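Local coordinates for protein peptidase M28 (Shewanella amazonensis SB2B, PDB 3IIB) that probably hydrolyses peptides as a two-zinc metallopeptidase of family M28, with carboxypeptidase or dipeptidase activity in a homodimer, at residues Q12-A17 with Y423-W428; Y24-S29 with I276-A281; T265-D270 with D409-E414; D270-A275 with F332-I337; L362-G367 with L416-A421. One frame throughout, in Å; residues are numbered along the deposited sequence.

Contact 1 of 5, residues Q12-A17 with Y423-W428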
# COMPACT_ATOMS: atom_id res chain seq x y z
N GLN A 12 33.08 19.87 -5.46
CA GLN A 12 33.23 18.95 -6.58
C GLN A 12 32.69 17.57 -6.28
O GLN A 12 32.08 16.95 -7.18
CB GLN A 12 34.67 18.88 -7.04
CG GLN A 12 35.03 20.16 -7.73
CD GLN A 12 36.51 20.47 -7.83
OE1 GLN A 12 37.37 19.68 -7.42
NE2 GLN A 12 36.82 21.64 -8.44
N LEU A 13 32.87 17.10 -5.05
CA LEU A 13 32.25 15.84 -4.62
C LEU A 13 30.74 15.89 -4.76
O LEU A 13 30.10 14.94 -5.23
CB LEU A 13 32.66 15.46 -3.19
CG LEU A 13 34.14 15.05 -3.04
CD1 LEU A 13 34.56 15.08 -1.53
CD2 LEU A 13 34.36 13.65 -3.68
N ALA A 14 30.15 17.02 -4.37
CA ALA A 14 28.71 17.16 -4.52
C ALA A 14 28.29 17.14 -5.97
O ALA A 14 27.25 16.61 -6.28
CB ALA A 14 28.23 18.39 -3.87
N GLN A 15 29.08 17.79 -6.84
CA GLN A 15 28.84 17.72 -8.29
C GLN A 15 28.80 16.27 -8.75
O GLN A 15 27.89 15.85 -9.52
CB GLN A 15 29.90 18.47 -9.12
CG GLN A 15 29.95 19.99 -8.95
CD GLN A 15 31.32 20.57 -9.30
OE1 GLN A 15 32.12 19.96 -10.01
NE2 GLN A 15 31.62 21.76 -8.74
N LYS A 16 29.81 15.50 -8.36
CA LYS A 16 29.86 14.08 -8.75
C LYS A 16 28.63 13.32 -8.31
O LYS A 16 28.11 12.49 -9.05
CB LYS A 16 31.09 13.38 -8.15
CG LYS A 16 32.44 13.98 -8.54
CD LYS A 16 32.62 14.14 -10.07
CE LYS A 16 34.09 14.55 -10.39
NZ LYS A 16 34.46 15.85 -9.77
N ALA A 17 28.20 13.56 -7.08
CA ALA A 17 27.04 12.83 -6.54
C ALA A 17 25.76 13.06 -7.37
O ALA A 17 24.93 12.17 -7.53
CB ALA A 17 26.80 13.19 -5.09
N TYR A 423 27.08 13.48 2.38
CA TYR A 423 27.99 12.58 3.09
C TYR A 423 29.40 12.67 2.52
O TYR A 423 30.37 12.57 3.27
CB TYR A 423 27.52 11.12 3.13
CG TYR A 423 26.74 10.83 4.39
CD1 TYR A 423 25.39 11.14 4.50
CD2 TYR A 423 27.37 10.29 5.51
CE1 TYR A 423 24.69 10.87 5.66
CE2 TYR A 423 26.68 10.03 6.68
CZ TYR A 423 25.35 10.34 6.77
OH TYR A 423 24.67 10.08 7.95
N ALA A 424 29.50 12.84 1.21
CA ALA A 424 30.81 12.97 0.58
C ALA A 424 31.51 14.23 1.10
O ALA A 424 32.70 14.20 1.45
CB ALA A 424 30.71 12.94 -0.92
N GLN A 425 30.77 15.34 1.17
CA GLN A 425 31.29 16.57 1.73
C GLN A 425 31.69 16.36 3.20
O GLN A 425 32.77 16.76 3.64
CB GLN A 425 30.28 17.72 1.66
CG GLN A 425 29.95 18.15 0.23
CD GLN A 425 29.16 19.43 0.12
OE1 GLN A 425 28.41 19.76 1.03
NE2 GLN A 425 29.36 20.17 -0.97
N PHE A 426 30.77 15.78 3.98
CA PHE A 426 31.04 15.53 5.39
C PHE A 426 32.30 14.69 5.57
O PHE A 426 33.17 15.03 6.40
CB PHE A 426 29.84 14.83 6.05
CG PHE A 426 30.05 14.46 7.49
CD1 PHE A 426 29.84 15.39 8.49
CD2 PHE A 426 30.39 13.16 7.86
CE1 PHE A 426 29.99 15.05 9.82
CE2 PHE A 426 30.57 12.83 9.19
CZ PHE A 426 30.37 13.76 10.16
N ALA A 427 32.38 13.55 4.90
CA ALA A 427 33.50 12.65 5.09
C ALA A 427 34.79 13.33 4.63
O ALA A 427 35.79 13.25 5.32
CB ALA A 427 33.30 11.31 4.40
N TRP A 428 34.76 14.06 3.52
CA TRP A 428 35.96 14.76 3.07
C TRP A 428 36.37 15.88 4.03
O TRP A 428 37.53 15.96 4.47
CB TRP A 428 35.81 15.29 1.65
CG TRP A 428 37.06 15.93 1.21
CD1 TRP A 428 37.34 17.26 1.14
CD2 TRP A 428 38.26 15.25 0.84
NE1 TRP A 428 38.65 17.46 0.75
CE2 TRP A 428 39.23 16.23 0.55
CE3 TRP A 428 38.60 13.90 0.74
CZ2 TRP A 428 40.51 15.90 0.16
CZ3 TRP A 428 39.91 13.58 0.38
CH2 TRP A 428 40.83 14.57 0.09
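Leu-13 lies over Ala-424 and reaches past it to the base of Trp-428, and these overlaps make up most of the contact. Its CB meets Ala-424 CB at 3.9 Å, close to where the two backbones come nearest, with 6.1 Å between the CA atoms of the same pair. One branch carries the rest: Leu-13 CD1 stands 3.4 Å from Trp-428 CB, a tight apolar approach. The same methyl is 3.6 Å from Ala-424 O, a carbonyl already used by the backbone N of Trp-428 in a helix bond. Leu-13 and Trp-428 side chains meet at roughly a right angle. Trp-428 CB points at the leucine from the backbone, and chi1 of -177° (CG anti to N) directs the indole, whose NE1 bonds Asn-6 OD1 on helix 3-19.

On the other flank Gln-425 sends out an extended chain and lays NE2 against Ala-14 CB at 3.6 Å. That amide nitrogen is held by Ala-10 O, one turn earlier than Ala-14 on helix 3-19, which ties the two helices together by a polar bond beside the apolar overlap. The small alanines on both sides permit the close spacing: the local axes approach to 8.7 Å at 150°, so the helices run roughly antiparallel, 30° from exact opposition. All the touching residues are buried. Far from the annotated metal sites, this is a helix pair in which 3-19 lies along helix 413-432; the latter turns Tyr-423 toward helix 267-285, at Ile-276 and Ala-280, and Phe-426 onto strand 387-392, at Ala-388 and Leu-390.

Contact 2 of 5, residues Y24-S29 with I276-A281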
# COMPACT_ATOMS: atom_id res chain seq x y z
N TYR A 24 22.24 5.21 -6.52
CA TYR A 24 21.02 4.47 -6.91
C TYR A 24 21.37 3.04 -7.31
O TYR A 24 20.70 2.07 -6.93
CB TYR A 24 20.29 5.18 -8.06
CG TYR A 24 19.09 4.36 -8.53
CD1 TYR A 24 17.85 4.48 -7.92
CD2 TYR A 24 19.24 3.41 -9.54
CE1 TYR A 24 16.77 3.72 -8.33
CE2 TYR A 24 18.18 2.64 -9.95
CZ TYR A 24 16.95 2.80 -9.35
OH TYR A 24 15.89 2.02 -9.79
N ASP A 25 22.45 2.91 -8.09
CA ASP A 25 22.87 1.59 -8.57
C ASP A 25 23.22 0.65 -7.43
O ASP A 25 22.98 -0.54 -7.53
CB ASP A 25 24.08 1.73 -9.49
CG ASP A 25 23.78 2.43 -10.82
OD1 ASP A 25 22.62 2.47 -11.27
OD2 ASP A 25 24.75 2.96 -11.37
N ILE A 26 23.77 1.17 -6.34
CA ILE A 26 24.16 0.32 -5.21
C ILE A 26 22.88 -0.20 -4.53
O ILE A 26 22.78 -1.40 -4.21
CB ILE A 26 25.07 1.04 -4.20
CG1 ILE A 26 26.45 1.28 -4.83
CG2 ILE A 26 25.25 0.18 -2.99
CD1 ILE A 26 27.34 2.20 -4.02
N VAL A 27 21.90 0.66 -4.34
CA VAL A 27 20.67 0.21 -3.68
C VAL A 27 19.81 -0.68 -4.60
O VAL A 27 19.15 -1.66 -4.13
CB VAL A 27 19.84 1.33 -3.01
CG1 VAL A 27 19.35 2.38 -3.99
CG2 VAL A 27 18.64 0.69 -2.24
N GLU A 28 19.87 -0.42 -5.90
CA GLU A 28 19.19 -1.31 -6.87
C GLU A 28 19.85 -2.70 -6.77
O GLU A 28 19.17 -3.70 -6.73
CB GLU A 28 19.30 -0.77 -8.28
CG GLU A 28 18.46 -1.50 -9.32
CD GLU A 28 19.15 -2.72 -9.94
OE1 GLU A 28 20.33 -3.01 -9.67
OE2 GLU A 28 18.47 -3.41 -10.73
N SER A 29 21.18 -2.70 -6.68
CA SER A 29 21.91 -3.96 -6.62
C SER A 29 21.54 -4.79 -5.38
O SER A 29 21.29 -6.00 -5.45
CB SER A 29 23.39 -3.67 -6.69
OG SER A 29 24.14 -4.88 -6.60
N ILE A 276 24.19 5.32 0.31
CA ILE A 276 24.61 6.71 0.54
C ILE A 276 26.05 6.73 1.00
O ILE A 276 26.90 7.42 0.41
CB ILE A 276 23.68 7.41 1.54
CG1 ILE A 276 22.36 7.75 0.86
CG2 ILE A 276 24.34 8.68 2.14
CD1 ILE A 276 21.17 7.95 1.83
N VAL A 277 26.35 5.97 2.07
CA VAL A 277 27.73 6.01 2.63
C VAL A 277 28.75 5.33 1.72
O VAL A 277 29.89 5.86 1.56
CB VAL A 277 27.82 5.52 4.10
CG1 VAL A 277 26.88 6.36 5.02
CG2 VAL A 277 27.54 4.00 4.24
N THR A 278 28.36 4.26 1.05
CA THR A 278 29.29 3.56 0.10
C THR A 278 29.60 4.43 -1.12
O THR A 278 30.77 4.58 -1.49
CB THR A 278 28.75 2.21 -0.34
OG1 THR A 278 28.49 1.41 0.82
CG2 THR A 278 29.76 1.47 -1.23
N ALA A 279 28.57 4.99 -1.74
CA ALA A 279 28.78 5.90 -2.87
C ALA A 279 29.59 7.13 -2.49
O ALA A 279 30.50 7.53 -3.23
CB ALA A 279 27.43 6.33 -3.53
N ALA A 280 29.28 7.74 -1.34
CA ALA A 280 30.05 8.92 -0.86
C ALA A 280 31.53 8.57 -0.72
O ALA A 280 32.40 9.33 -1.17
CB ALA A 280 29.47 9.45 0.47
N ALA A 281 31.82 7.43 -0.11
CA ALA A 281 33.21 6.97 0.05
C ALA A 281 33.88 6.69 -1.33
O ALA A 281 35.05 7.02 -1.53
CB ALA A 281 33.28 5.75 0.99
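Thr-278 OG1 is bonded to the carbonyl O of Val-274, one turn back on its own helix, and its methyl is what meets Ile-26. The torsion explains this division: with chi1 at -56°, OG1 lies beside the backbone N and CG2 opposite it. CG2 then stands 3.8 Å from Ile-26 CD1, and Thr-278 CB follows at 3.9 Å. Ile-26 is the sole residue of 24-29 to touch the other segment, and it does so with the far end of its longer branch, CG1 being opposite the carbonyl carbon; this chain spans a gap of 7.6 Å between the CA atoms of Ile-26 and Ala-279. The same CD1 also faces Ala-279, at 3.8 Å from N and 4.2 Å from CB, so one methyl is seated between two successive residues of the helix.

Helix 22-33 thus packs on helix 267-285, the helix that leaves the dizinc site in this α/β peptidase fold; Thr-278 itself is about 11 Å from the zinc ligand His-257, side chain to side chain. Other residues close round the pair: Trp-50 of helix 42-57 touches Ile-26, while Leu-55 of that helix and Val-297 of strand 293-300 touch Thr-278.

Contact 3 of 5, residues T265-D270 with D409-E414. With ZN (zinc ion), chain B; ZN (zinc ion), chain C.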
# COMPACT_ATOMS: atom_id res chain seq x y z
N THR A 265 11.93 -5.24 0.72
CA THR A 265 13.28 -5.51 0.28
C THR A 265 14.29 -4.62 1.02
O THR A 265 15.39 -4.42 0.54
CB THR A 265 13.44 -5.30 -1.26
OG1 THR A 265 13.12 -3.93 -1.57
CG2 THR A 265 12.54 -6.26 -2.04
N GLY A 266 13.89 -4.02 2.14
CA GLY A 266 14.78 -3.19 2.91
C GLY A 266 15.36 -2.05 2.12
O GLY A 266 16.52 -1.69 2.32
N ALA A 267 14.56 -1.45 1.24
CA ALA A 267 15.07 -0.42 0.39
C ALA A 267 15.36 0.86 1.17
O ALA A 267 16.46 1.41 1.05
CB ALA A 267 14.12 -0.12 -0.81
N ILE A 268 14.41 1.38 1.93
CA ILE A 268 14.72 2.62 2.61
C ILE A 268 15.30 2.37 3.99
O ILE A 268 16.01 3.21 4.54
CB ILE A 268 13.50 3.61 2.62
CG1 ILE A 268 12.44 3.14 3.60
CG2 ILE A 268 12.93 3.80 1.18
CD1 ILE A 268 11.24 4.06 3.71
N ASP A 269 14.98 1.19 4.55
CA ASP A 269 15.52 0.82 5.85
C ASP A 269 16.31 -0.50 5.71
O ASP A 269 15.73 -1.59 5.89
CB ASP A 269 14.39 0.62 6.85
CG ASP A 269 14.89 0.49 8.27
OD1 ASP A 269 16.09 0.76 8.50
OD2 ASP A 269 14.10 0.10 9.16
N ASP A 270 17.59 -0.43 5.40
CA ASP A 270 18.36 0.78 5.21
C ASP A 270 19.27 0.63 3.99
O ASP A 270 20.44 1.05 3.98
CB ASP A 270 19.16 1.06 6.50
CG ASP A 270 19.88 2.40 6.49
OD1 ASP A 270 19.37 3.35 5.82
OD2 ASP A 270 20.96 2.49 7.16
N ASP A 409 11.31 1.30 -5.42
CA ASP A 409 10.52 2.38 -6.02
C ASP A 409 10.10 3.47 -5.04
O ASP A 409 9.54 4.51 -5.48
CB ASP A 409 9.31 1.79 -6.69
CG ASP A 409 8.51 0.89 -5.74
OD1 ASP A 409 8.85 -0.32 -5.65
OD2 ASP A 409 7.63 1.46 -5.04
N LYS A 410 10.30 3.23 -3.74
CA LYS A 410 10.05 4.26 -2.74
C LYS A 410 11.18 5.30 -2.62
O LYS A 410 10.97 6.32 -2.00
CB LYS A 410 9.76 3.65 -1.38
CG LYS A 410 8.56 2.64 -1.37
CD LYS A 410 7.29 3.16 -2.09
CE LYS A 410 6.13 2.16 -2.02
NZ LYS A 410 6.53 0.80 -2.47
N ILE A 411 12.34 5.02 -3.19
CA ILE A 411 13.50 5.92 -3.13
C ILE A 411 13.37 6.95 -4.25
O ILE A 411 13.20 6.57 -5.43
CB ILE A 411 14.80 5.11 -3.28
CG1 ILE A 411 15.03 4.23 -2.03
CG2 ILE A 411 16.04 6.00 -3.57
CD1 ILE A 411 16.22 3.39 -2.13
N ASN A 412 13.43 8.22 -3.88
CA ASN A 412 13.50 9.32 -4.80
C ASN A 412 14.97 9.47 -5.16
O ASN A 412 15.76 9.76 -4.28
CB ASN A 412 13.01 10.62 -4.15
CG ASN A 412 13.11 11.82 -5.07
OD1 ASN A 412 14.18 12.18 -5.56
ND2 ASN A 412 11.98 12.46 -5.31
N PRO A 413 15.33 9.21 -6.42
CA PRO A 413 16.75 9.20 -6.79
C PRO A 413 17.44 10.53 -6.58
O PRO A 413 18.62 10.55 -6.23
CB PRO A 413 16.74 8.81 -8.29
CG PRO A 413 15.47 7.98 -8.43
CD PRO A 413 14.47 8.70 -7.52
N GLU A 414 16.74 11.63 -6.82
CA GLU A 414 17.34 12.95 -6.63
C GLU A 414 17.64 13.19 -5.15
O GLU A 414 18.70 13.73 -4.82
CB GLU A 414 16.46 14.08 -7.18
CG GLU A 414 16.30 14.04 -8.69
ZN ZN B . 14.44 -0.56 11.05
ZN ZN C . 17.13 1.51 10.14
O HOH W 1 13.92 0.97 12.44
O HOH W 2 16.28 0.43 11.51
O HOH W 3 15.61 3.24 10.75
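The carboxylate of Asp-409 is met near its own plane by Lys-410, a residue whose aliphatic root packs on Ile-268. Lys-410 NZ bonds OD2 of Asp-409 at 2.9 Å, on the syn side and 16° from the plane, as a salt bridge. Two bends, at chi2 and chi4, fold the lysine back for this; NZ is also held by Asn-405 OD1, and His-178 of the second subunit meets both members of the ion pair.

The second flat group, the carboxylate of Asp-269, spreads across two metals. Its OD2 binds one zinc at 2.0 Å and OD1 the other at 2.1 Å, while water 2 sits between the same two ions.

Across the contact the meeting is apolar. Ile-268 CG2 lies 3.9 Å from Ile-411 CG1 and 4.1 Å from Lys-410 CB, the two isoleucines running past each other in opposite senses. Having CG1 of Ile-268 between the backbone N and carbonyl carbon (chi1 73°) leaves CG2 to do the touching. Ile-411 CD1 extends farther, to 3.8 Å from Ala-267 O.

Asp-406 holds this turn, its OD1 and OD2 receiving the backbone N atoms of Ile-268 and Asp-269. His-257 and Asp-331 share the zinc on Asp-269 OD1, Glu-304 and His-402 the zinc on OD2. A bridging aspartate followed by a cis peptide bond, here between Asp-269 and Asp-270, is characteristic of the dizinc centre of M28 peptidases, probably co-catalytic here as in relatives.

Contact 4 of 5, residues D270-A275 with F332-I337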
# COMPACT_ATOMS: atom_id res chain seq x y z
N ASP A 270 17.59 -0.43 5.40
CA ASP A 270 18.36 0.78 5.21
C ASP A 270 19.27 0.63 3.99
O ASP A 270 20.44 1.05 3.98
CB ASP A 270 19.16 1.06 6.50
CG ASP A 270 19.88 2.40 6.49
OD1 ASP A 270 19.37 3.35 5.82
OD2 ASP A 270 20.96 2.49 7.16
N GLY A 271 18.73 0.06 2.91
CA GLY A 271 19.45 -0.03 1.67
C GLY A 271 19.88 1.34 1.19
O GLY A 271 20.98 1.51 0.63
N ALA A 272 19.04 2.34 1.37
CA ALA A 272 19.39 3.69 0.98
C ALA A 272 20.65 4.16 1.72
O ALA A 272 21.52 4.75 1.13
CB ALA A 272 18.22 4.61 1.28
N GLY A 273 20.72 3.90 3.03
CA GLY A 273 21.86 4.32 3.84
C GLY A 273 23.12 3.59 3.43
O GLY A 273 24.15 4.22 3.28
N VAL A 274 23.02 2.29 3.16
CA VAL A 274 24.19 1.57 2.63
C VAL A 274 24.75 2.25 1.35
O VAL A 274 25.98 2.45 1.20
CB VAL A 274 23.83 0.10 2.34
CG1 VAL A 274 24.98 -0.61 1.62
CG2 VAL A 274 23.47 -0.63 3.67
N ALA A 275 23.85 2.60 0.44
CA ALA A 275 24.22 3.21 -0.83
C ALA A 275 24.77 4.58 -0.63
O ALA A 275 25.72 4.98 -1.32
CB ALA A 275 23.02 3.28 -1.77
N PHE A 332 17.79 6.97 8.03
CA PHE A 332 16.45 7.57 8.01
C PHE A 332 15.98 7.71 6.57
O PHE A 332 15.42 8.73 6.17
CB PHE A 332 16.47 8.87 8.80
CG PHE A 332 15.13 9.35 9.26
CD1 PHE A 332 14.07 8.47 9.46
CD2 PHE A 332 14.91 10.70 9.51
CE1 PHE A 332 12.87 8.93 9.88
CE2 PHE A 332 13.69 11.15 9.99
CZ PHE A 332 12.66 10.28 10.15
N GLY A 333 16.18 6.64 5.81
CA GLY A 333 15.69 6.52 4.43
C GLY A 333 16.52 7.29 3.44
O GLY A 333 17.74 7.32 3.57
N ALA A 334 15.86 7.86 2.44
CA ALA A 334 16.52 8.54 1.30
C ALA A 334 16.14 10.00 1.18
O ALA A 334 16.60 10.66 0.26
CB ALA A 334 16.23 7.82 -0.02
N GLY A 335 15.34 10.51 2.14
CA GLY A 335 14.93 11.92 2.10
C GLY A 335 16.12 12.86 2.24
O GLY A 335 17.09 12.51 2.89
N PRO A 336 16.05 14.07 1.67
CA PRO A 336 17.25 14.91 1.70
C PRO A 336 17.59 15.39 3.11
O PRO A 336 16.70 15.57 3.98
CB PRO A 336 16.90 16.10 0.79
CG PRO A 336 15.46 16.04 0.61
CD PRO A 336 14.94 14.70 0.95
N ILE A 337 18.88 15.63 3.31
CA ILE A 337 19.41 16.23 4.51
C ILE A 337 19.13 17.72 4.53
O ILE A 337 19.40 18.43 3.55
CB ILE A 337 20.94 15.95 4.65
CG1 ILE A 337 21.13 14.46 4.84
CG2 ILE A 337 21.52 16.71 5.86
CD1 ILE A 337 22.51 13.95 4.53
O HOH W 4 19.50 6.17 5.42
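Ala-272 and Gly-333 give up the most surface to this contact, with Asp-270 and Ala-334 contributing less. They join two elements of the M28 α/β fold that both leave the dizinc site: the first turns of helix 267-285, just after the bridging Asp-269, and the loop after strand 324-329, just after the zinc ligand Asp-331.

Ala-272 points its methyl at the loop, where CB stands 3.6 Å from Gly-333 O and 4.0 Å from Ala-334 CB. The backbones are close here, 5.6 Å between the CA atoms of Ala-272 and Ala-334, a spacing that suits two alanines. Gly-333 passes at a positive phi of 78°, a conformation readily adopted without a side chain, and presents its carbonyl to the helix. That oxygen is not left to the methyl alone: Gln-392 NE2 bonds to it, and water 4 lies 2.8 Å from Gly-333 O, able to donate to it, though it has more acceptors near than protons.

The water makes the polar half of the contact. It lies 2.9 Å from Asp-270 OD1 and accepts a hydrogen bond from Phe-332 N at 3.2 Å, so the helix start and the loop are linked through one molecule. Asp-270 brings its carboxylate there with CG opposite the backbone N (chi1 -173°), and its other oxygen, OD2, takes the backbone N of His-257, itself a zinc ligand. Within the helix, Gly-273 N reaches Asp-270 OD1 at 3.1 Å, a weak bond bent to 128°; a CB on Gly-273 would fall only 2.4 Å from that oxygen.

Contact 5 of 5, residues L362-G367 with L416-A421; sequences LGVAAG and LAQNVA
Leu-362 opens the contact by facing Gln-418 and Ala-421 on helix 413-432, where that helix packs beside the small three-stranded sheet in which 365-366 is an outer strand. Its CD1 touches Ala-421 CB at 4.0 Å, an apolar meeting. Leu-362 loses more surface to the helix than any other residue of the contact. Its carbonyl does the polar work: Gln-418 NE2 gives a bond of 2.9 Å to Leu-362 O, nearly straight at 166°. The oxygen lies almost in the plane of the glutamine amide, whereas the nitrogen sits above the carbonyl plane, 39° out of it. A bend at chi2 of -100° swings the amide across to this position.

Gly-363 turns the chain where a CB would be jammed against Leu-362 O. Val-364 follows and brings CG2 to 4.0 Å from Gln-418 NE2, so the amide is flanked by an apolar branch as well as gripped by carbonyls. A leucine in place of Gln-418 would keep the bulk but would probably leave Leu-362 O and Ile-337 O without their shared donor, loosening the tie between helix and sheet.

About Ala-365 the chain pairs weakly as a short strand, its backbone bonding to Tyr-338 and Ile-340 of the parallel strand 337-343. At the start of that strand, Ile-337 O is a second acceptor for Gln-418 NE2.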
# COMPACT_ATOMS: atom_id res chain seq x y z
N LEU A 362 23.18 22.89 -0.85
CA LEU A 362 22.47 21.62 -1.03
C LEU A 362 21.26 21.57 -0.13
O LEU A 362 20.52 20.58 -0.11
CB LEU A 362 23.39 20.47 -0.71
CG LEU A 362 24.66 20.34 -1.54
CD1 LEU A 362 25.65 19.30 -0.93
CD2 LEU A 362 24.28 19.97 -2.99
N GLY A 363 21.07 22.65 0.63
CA GLY A 363 19.92 22.80 1.52
C GLY A 363 20.19 22.44 2.97
O GLY A 363 19.24 22.23 3.72
N VAL A 364 21.45 22.37 3.38
CA VAL A 364 21.82 21.91 4.72
C VAL A 364 22.16 23.07 5.65
O VAL A 364 23.12 23.82 5.40
CB VAL A 364 23.01 20.90 4.68
CG1 VAL A 364 23.35 20.41 6.12
CG2 VAL A 364 22.68 19.74 3.75
N ALA A 365 21.35 23.19 6.72
CA ALA A 365 21.45 24.30 7.69
C ALA A 365 22.39 23.94 8.83
O ALA A 365 22.63 22.75 9.09
CB ALA A 365 20.01 24.66 8.28
N ALA A 366 22.91 24.97 9.47
CA ALA A 366 23.67 24.84 10.71
C ALA A 366 22.80 24.22 11.80
O ALA A 366 21.59 24.48 11.90
CB ALA A 366 24.23 26.20 11.16
N GLY A 367 23.43 23.41 12.62
CA GLY A 367 22.75 22.74 13.71
C GLY A 367 23.34 22.92 15.08
O GLY A 367 24.27 23.70 15.32
N LEU A 416 18.19 10.76 -2.93
CA LEU A 416 19.28 9.83 -2.60
C LEU A 416 20.63 10.48 -2.99
O LEU A 416 21.58 10.44 -2.19
CB LEU A 416 19.11 8.54 -3.37
CG LEU A 416 20.09 7.44 -2.94
CD1 LEU A 416 19.65 6.76 -1.65
CD2 LEU A 416 20.15 6.37 -4.06
N ALA A 417 20.68 11.09 -4.18
CA ALA A 417 21.87 11.75 -4.66
C ALA A 417 22.30 12.91 -3.77
O ALA A 417 23.49 13.14 -3.57
CB ALA A 417 21.68 12.23 -6.14
N GLN A 418 21.34 13.69 -3.25
CA GLN A 418 21.67 14.77 -2.32
C GLN A 418 22.30 14.23 -1.03
O GLN A 418 23.23 14.83 -0.49
CB GLN A 418 20.44 15.59 -2.00
CG GLN A 418 20.73 16.89 -1.20
CD GLN A 418 20.45 16.75 0.30
OE1 GLN A 418 20.25 15.64 0.83
NE2 GLN A 418 20.41 17.89 0.99
N ASN A 419 21.83 13.09 -0.54
CA ASN A 419 22.48 12.48 0.60
C ASN A 419 23.91 12.03 0.30
O ASN A 419 24.81 12.22 1.12
CB ASN A 419 21.72 11.26 1.11
CG ASN A 419 20.45 11.61 1.88
OD1 ASN A 419 20.47 11.70 3.12
ND2 ASN A 419 19.33 11.78 1.16
N VAL A 420 24.12 11.45 -0.88
CA VAL A 420 25.45 11.03 -1.30
C VAL A 420 26.38 12.27 -1.33
O VAL A 420 27.51 12.22 -0.80
CB VAL A 420 25.43 10.34 -2.67
CG1 VAL A 420 26.84 10.08 -3.11
CG2 VAL A 420 24.65 9.07 -2.60
N ALA A 421 25.85 13.36 -1.86
CA ALA A 421 26.61 14.63 -1.98
C ALA A 421 26.99 15.13 -0.61
O ALA A 421 28.15 15.46 -0.39
CB ALA A 421 25.80 15.72 -2.72

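How the contacts relate
Three of the contacts use helix 267-285 (2, 3 and 4) and three use helix 413-432 (1, 3 and 5). Contacts 3 and 4 lie nearest the zinc ions and each other, with centres about 7 Å apart; they share Asp-270, and Ala-267 O to Ala-272 N, 2.8 Å, probably continues the helix between them. Contact 2 adjoins both through Val-27, whose CG2 is 3.6 Å from Ile-411 CD1 and 3.7 Å from Gly-271 C. Contacts 4 and 5 are joined by Gly-335 O and Asn-419 ND2, 2.9 Å apart, a probable hydrogen bond. Contact 1, its centre about 20 Å from that of contact 3, stands farther out and meets contact 5 where Ala-17 CB packs on Val-420 CG1.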